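Local coordinates for N-acetylmuramoyl-L-alanine amidase AmiD (Escherichia coli, PDB 2WKX), which hydrolyses the amide bond between N-acetylmuramoyl residues and L-amino acids in cell-wall glycopeptides, using one zinc ion per subunit, at residues I29-I34 against N147-A152; V33-A38 against K159-P164. One frame throughout, in Å; residues are numbered along the deposited sequence.

Contact 1: I29-I34 against N147-A152. With ZN (zinc ion), chain B.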
# COMPACT_ATOMS: atom_id res chain seq x y z
N ILE A 29 -3.18 4.81 -6.31
CA ILE A 29 -2.02 5.74 -6.42
C ILE A 29 -2.34 7.03 -5.66
O ILE A 29 -3.30 7.73 -5.99
CB ILE A 29 -1.67 6.02 -7.90
CG1 ILE A 29 -1.17 4.73 -8.57
CG2 ILE A 29 -0.63 7.15 -8.03
CD1 ILE A 29 -1.30 4.75 -10.12
N LYS A 30 -1.54 7.31 -4.63
CA LYS A 30 -1.78 8.47 -3.75
C LYS A 30 -0.60 9.46 -3.62
O LYS A 30 -0.77 10.56 -3.06
CB LYS A 30 -2.09 7.97 -2.35
CG LYS A 30 -3.26 6.99 -2.29
CD LYS A 30 -3.41 6.46 -0.90
CE LYS A 30 -4.43 5.33 -0.92
NZ LYS A 30 -4.74 4.91 0.46
N VAL A 31 0.58 9.05 -4.08
CA VAL A 31 1.81 9.81 -3.82
C VAL A 31 2.62 9.87 -5.11
O VAL A 31 2.64 8.92 -5.89
CB VAL A 31 2.66 9.16 -2.67
CG1 VAL A 31 4.02 9.85 -2.51
CG2 VAL A 31 1.85 9.16 -1.33
N LEU A 32 3.25 11.03 -5.33
CA LEU A 32 4.16 11.20 -6.46
C LEU A 32 5.53 11.50 -5.88
O LEU A 32 5.69 12.50 -5.16
CB LEU A 32 3.71 12.39 -7.33
CG LEU A 32 4.52 12.74 -8.60
CD1 LEU A 32 4.64 11.51 -9.55
CD2 LEU A 32 3.89 13.95 -9.33
N VAL A 33 6.51 10.65 -6.19
CA VAL A 33 7.85 10.78 -5.58
C VAL A 33 8.83 11.29 -6.64
O VAL A 33 8.92 10.73 -7.77
CB VAL A 33 8.38 9.45 -4.97
CG1 VAL A 33 9.74 9.69 -4.26
CG2 VAL A 33 7.33 8.80 -3.99
N ILE A 34 9.58 12.33 -6.27
CA ILE A 34 10.59 12.92 -7.16
C ILE A 34 12.00 12.47 -6.71
O ILE A 34 12.33 12.52 -5.50
CB ILE A 34 10.51 14.49 -7.20
CG1 ILE A 34 9.07 14.98 -7.42
CG2 ILE A 34 11.52 15.11 -8.22
CD1 ILE A 34 8.41 14.50 -8.78
N ASN A 147 1.26 15.28 -0.87
CA ASN A 147 1.69 13.95 -1.31
C ASN A 147 2.53 13.95 -2.59
O ASN A 147 2.76 12.89 -3.19
CB ASN A 147 0.49 13.01 -1.36
CG ASN A 147 -0.02 12.69 0.04
OD1 ASN A 147 0.78 12.59 0.97
ND2 ASN A 147 -1.34 12.52 0.19
N VAL A 148 2.99 15.15 -2.98
CA VAL A 148 4.05 15.28 -3.99
C VAL A 148 5.34 15.48 -3.16
O VAL A 148 5.53 16.52 -2.52
CB VAL A 148 3.81 16.44 -4.99
CG1 VAL A 148 4.91 16.45 -6.06
CG2 VAL A 148 2.39 16.31 -5.60
N VAL A 149 6.19 14.47 -3.15
CA VAL A 149 7.27 14.38 -2.15
C VAL A 149 8.65 14.11 -2.73
O VAL A 149 8.79 13.60 -3.86
CB VAL A 149 6.96 13.33 -1.04
CG1 VAL A 149 5.62 13.68 -0.37
CG2 VAL A 149 6.93 11.90 -1.62
N ALA A 150 9.66 14.49 -1.95
CA ALA A 150 11.06 14.10 -2.20
C ALA A 150 11.22 12.63 -1.79
O ALA A 150 10.59 12.17 -0.82
CB ALA A 150 12.02 14.96 -1.35
N HIS A 151 12.08 11.88 -2.49
CA HIS A 151 12.51 10.60 -1.93
C HIS A 151 13.04 10.76 -0.47
O HIS A 151 12.77 9.94 0.42
CB HIS A 151 13.57 9.95 -2.83
CG HIS A 151 13.75 8.49 -2.57
ND1 HIS A 151 14.67 7.73 -3.26
CD2 HIS A 151 13.15 7.64 -1.69
CE1 HIS A 151 14.61 6.48 -2.86
NE2 HIS A 151 13.72 6.40 -1.88
N ALA A 152 13.75 11.85 -0.21
CA ALA A 152 14.28 12.13 1.12
C ALA A 152 13.18 12.30 2.17
O ALA A 152 13.40 11.99 3.34
CB ALA A 152 15.11 13.44 1.05
ZN ZN B . 15.48 8.52 -5.04
O HOH W 1 -2.78 12.16 -2.31
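Leu32 is held through both its N and its O by the neighbouring strand: its N donates to Asn147 O at 2.9 Å, and its O accepts from Val149 N in a bond bent by only 8° from straight. The same parallel ladder continues with Ile34, whose N reaches Val149 O at 2.8 Å, and ends where His151 N, in the first turn of a helix, donates to Ile34 O at 3.1 Å from a position tilted from the carbonyl plane. On one face of the sheet three valines pack closely. In Val149 a chi1 of -56° puts CG1 anti to the carbonyl carbon and leaves CG2 between backbone N and carbonyl carbon, where it comes within 3.7 Å of Val31 CG1 and 3.9 Å of Val33 CG2. Val33 CG1 lies anti to its backbone N and thereby reaches the start of the helix, against His151 N and CA. The face bearing Leu32 and Val148 is looser: Leu32 CD2 and Val148 CG1 are 4.2 Å apart. At the solvent-bridged end a water donates to Lys30 O and accepts from Asn147 ND2, while Asn147 CB also comes close to Lys30 O; the ammonium of Lys30 leads away to Asp98 of the second subunit. At the other end His151 ND1 binds the zinc ion at 2.1 Å, while its NE2 is bonded to Ala85 O. Strand 31-36 lies between 148-150, at the sheet margin within this chain, and 100-105, with Trp168 of helix 168-173 and Ile138 of helix 124-141 packing against Val148.

Contact 2: V33-A38 against K159-P164; sequences VIHYTA and KDDPGP. With ZN (zinc ion), chain B.
A cis peptide bond joins Asp161 to Pro162, and around it the loop meets Tyr36 and the zinc ion together. Asp161 CB sits 3.3 Å from the centroid of the Tyr36 ring, almost on the ring normal, in a CH-pi contact, while Pro162 O approaches the ring edge in plane, 3.4 Å from Tyr36 CD2. The ring gets there because Tyr36 CG stands between its backbone N and carbonyl carbon (chi1 54°). Asp161 turns OD1 to the metal at 1.9 Å, and the same oxygen takes a weak bond from Tyr36 N. His35 ND1 binds the zinc at 2.1 Å; Asp161 OD1 lies near the plane of its imidazole, at the edge, and His35 NE2 is hydrogen-bonded with His84 ND1. Pro162 CG rests against Ile34 CG2 at 3.9 Å. Replacing Tyr36 by an alanine would probably lose the ring face over Asp161 CB and the edge contact with Pro162 O, opening a gap beside the loop. With His151 as the third protein ligand, His35 and Asp161 form the His-His-Asp zinc site of the Amidase_2 family; Tyr36 is assigned to substrate binding, consistent with the substrate lying next to the metal.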
# COMPACT_ATOMS: atom_id res chain seq x y z
N VAL A 33 6.51 10.65 -6.19
CA VAL A 33 7.85 10.78 -5.58
C VAL A 33 8.83 11.29 -6.64
O VAL A 33 8.92 10.73 -7.77
CB VAL A 33 8.38 9.45 -4.97
CG1 VAL A 33 9.74 9.69 -4.26
CG2 VAL A 33 7.33 8.80 -3.99
N ILE A 34 9.58 12.33 -6.27
CA ILE A 34 10.59 12.92 -7.16
C ILE A 34 12.00 12.47 -6.71
O ILE A 34 12.33 12.52 -5.50
CB ILE A 34 10.51 14.49 -7.20
CG1 ILE A 34 9.07 14.98 -7.42
CG2 ILE A 34 11.52 15.11 -8.22
CD1 ILE A 34 8.41 14.50 -8.78
N HIS A 35 12.78 12.03 -7.69
CA HIS A 35 14.14 11.51 -7.49
C HIS A 35 15.13 12.24 -8.40
O HIS A 35 14.75 12.84 -9.42
CB HIS A 35 14.22 10.02 -7.91
CG HIS A 35 13.26 9.11 -7.21
ND1 HIS A 35 13.62 8.41 -6.07
CD2 HIS A 35 11.99 8.74 -7.50
CE1 HIS A 35 12.59 7.68 -5.67
NE2 HIS A 35 11.59 7.84 -6.53
N TYR A 36 16.41 12.19 -8.05
CA TYR A 36 17.46 12.35 -9.07
C TYR A 36 18.18 11.03 -9.30
O TYR A 36 18.22 10.14 -8.43
CB TYR A 36 18.45 13.51 -8.80
CG TYR A 36 19.17 13.53 -7.45
CD1 TYR A 36 19.96 12.46 -7.01
CD2 TYR A 36 19.09 14.67 -6.64
CE1 TYR A 36 20.63 12.50 -5.76
CE2 TYR A 36 19.77 14.73 -5.39
CZ TYR A 36 20.52 13.64 -4.97
OH TYR A 36 21.16 13.67 -3.74
N THR A 37 18.77 10.89 -10.49
CA THR A 37 19.40 9.63 -10.88
C THR A 37 20.84 9.51 -10.38
O THR A 37 21.37 8.39 -10.28
CB THR A 37 19.46 9.47 -12.43
OG1 THR A 37 20.21 10.55 -12.99
CG2 THR A 37 18.05 9.47 -13.08
N ALA A 38 21.46 10.65 -10.09
CA ALA A 38 22.92 10.72 -9.83
C ALA A 38 23.74 10.01 -10.93
O ALA A 38 24.77 9.37 -10.64
CB ALA A 38 23.22 10.16 -8.42
N LYS A 159 18.23 8.86 2.10
CA LYS A 159 18.20 9.58 0.83
C LYS A 159 18.15 11.09 1.00
O LYS A 159 17.56 11.58 1.97
CB LYS A 159 16.97 9.16 -0.00
CG LYS A 159 16.96 7.67 -0.40
CD LYS A 159 18.15 7.39 -1.35
CE LYS A 159 18.18 5.95 -1.82
NZ LYS A 159 19.20 5.93 -2.94
N ASP A 160 18.73 11.81 0.02
CA ASP A 160 18.69 13.27 -0.05
C ASP A 160 17.88 13.82 -1.23
O ASP A 160 17.57 15.01 -1.25
CB ASP A 160 20.12 13.84 -0.24
CG ASP A 160 20.98 13.76 1.02
OD1 ASP A 160 20.52 13.33 2.11
OD2 ASP A 160 22.16 14.15 0.90
N ASP A 161 17.59 12.97 -2.22
CA ASP A 161 17.02 13.41 -3.51
C ASP A 161 15.58 13.90 -3.42
O ASP A 161 14.81 13.32 -2.65
CB ASP A 161 17.25 12.37 -4.64
CG ASP A 161 16.69 10.96 -4.33
OD1 ASP A 161 16.06 10.37 -5.25
OD2 ASP A 161 16.89 10.41 -3.23
N PRO A 162 15.19 14.92 -4.23
CA PRO A 162 16.02 15.62 -5.26
C PRO A 162 16.91 16.76 -4.73
O PRO A 162 17.55 17.44 -5.53
CB PRO A 162 14.97 16.16 -6.25
CG PRO A 162 13.75 16.46 -5.36
CD PRO A 162 13.79 15.40 -4.23
N GLY A 163 16.94 16.94 -3.40
CA GLY A 163 17.92 17.85 -2.79
C GLY A 163 17.54 19.32 -2.73
O GLY A 163 16.47 19.71 -3.19
N PRO A 164 18.43 20.14 -2.13
CA PRO A 164 18.11 21.53 -1.79
C PRO A 164 18.09 22.53 -2.96
O PRO A 164 17.79 23.71 -2.73
CB PRO A 164 19.19 21.90 -0.77
CG PRO A 164 20.41 21.10 -1.22
CD PRO A 164 19.80 19.76 -1.71
ZN ZN B . 15.48 8.52 -5.04
O HOH W 2 20.63 10.64 -2.11

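In the fold
Both contacts are buried and draw on strand 31-36, sharing Val33 and Ile34, but the centre of contact 1 lies about 3 Å, and that of contact 2 about 9 Å, from the centre of the chain. The former is regular sheet pairing, built from backbone hydrogen bonds and aliphatic packing; the latter sets the end of the strand against an irregular loop and relies on metal coordination, an aromatic face and a proline, nearer the surface, with Tyr36 and Asp160 partly exposed. The two meet at the zinc, where contact 1 supplies one ligand and contact 2 the other two protein ligands. A probable hydrogen bond from Ala152 N to Asp161 O, 3.0 Å long, also ties the 147-152 and 159-164 segments together.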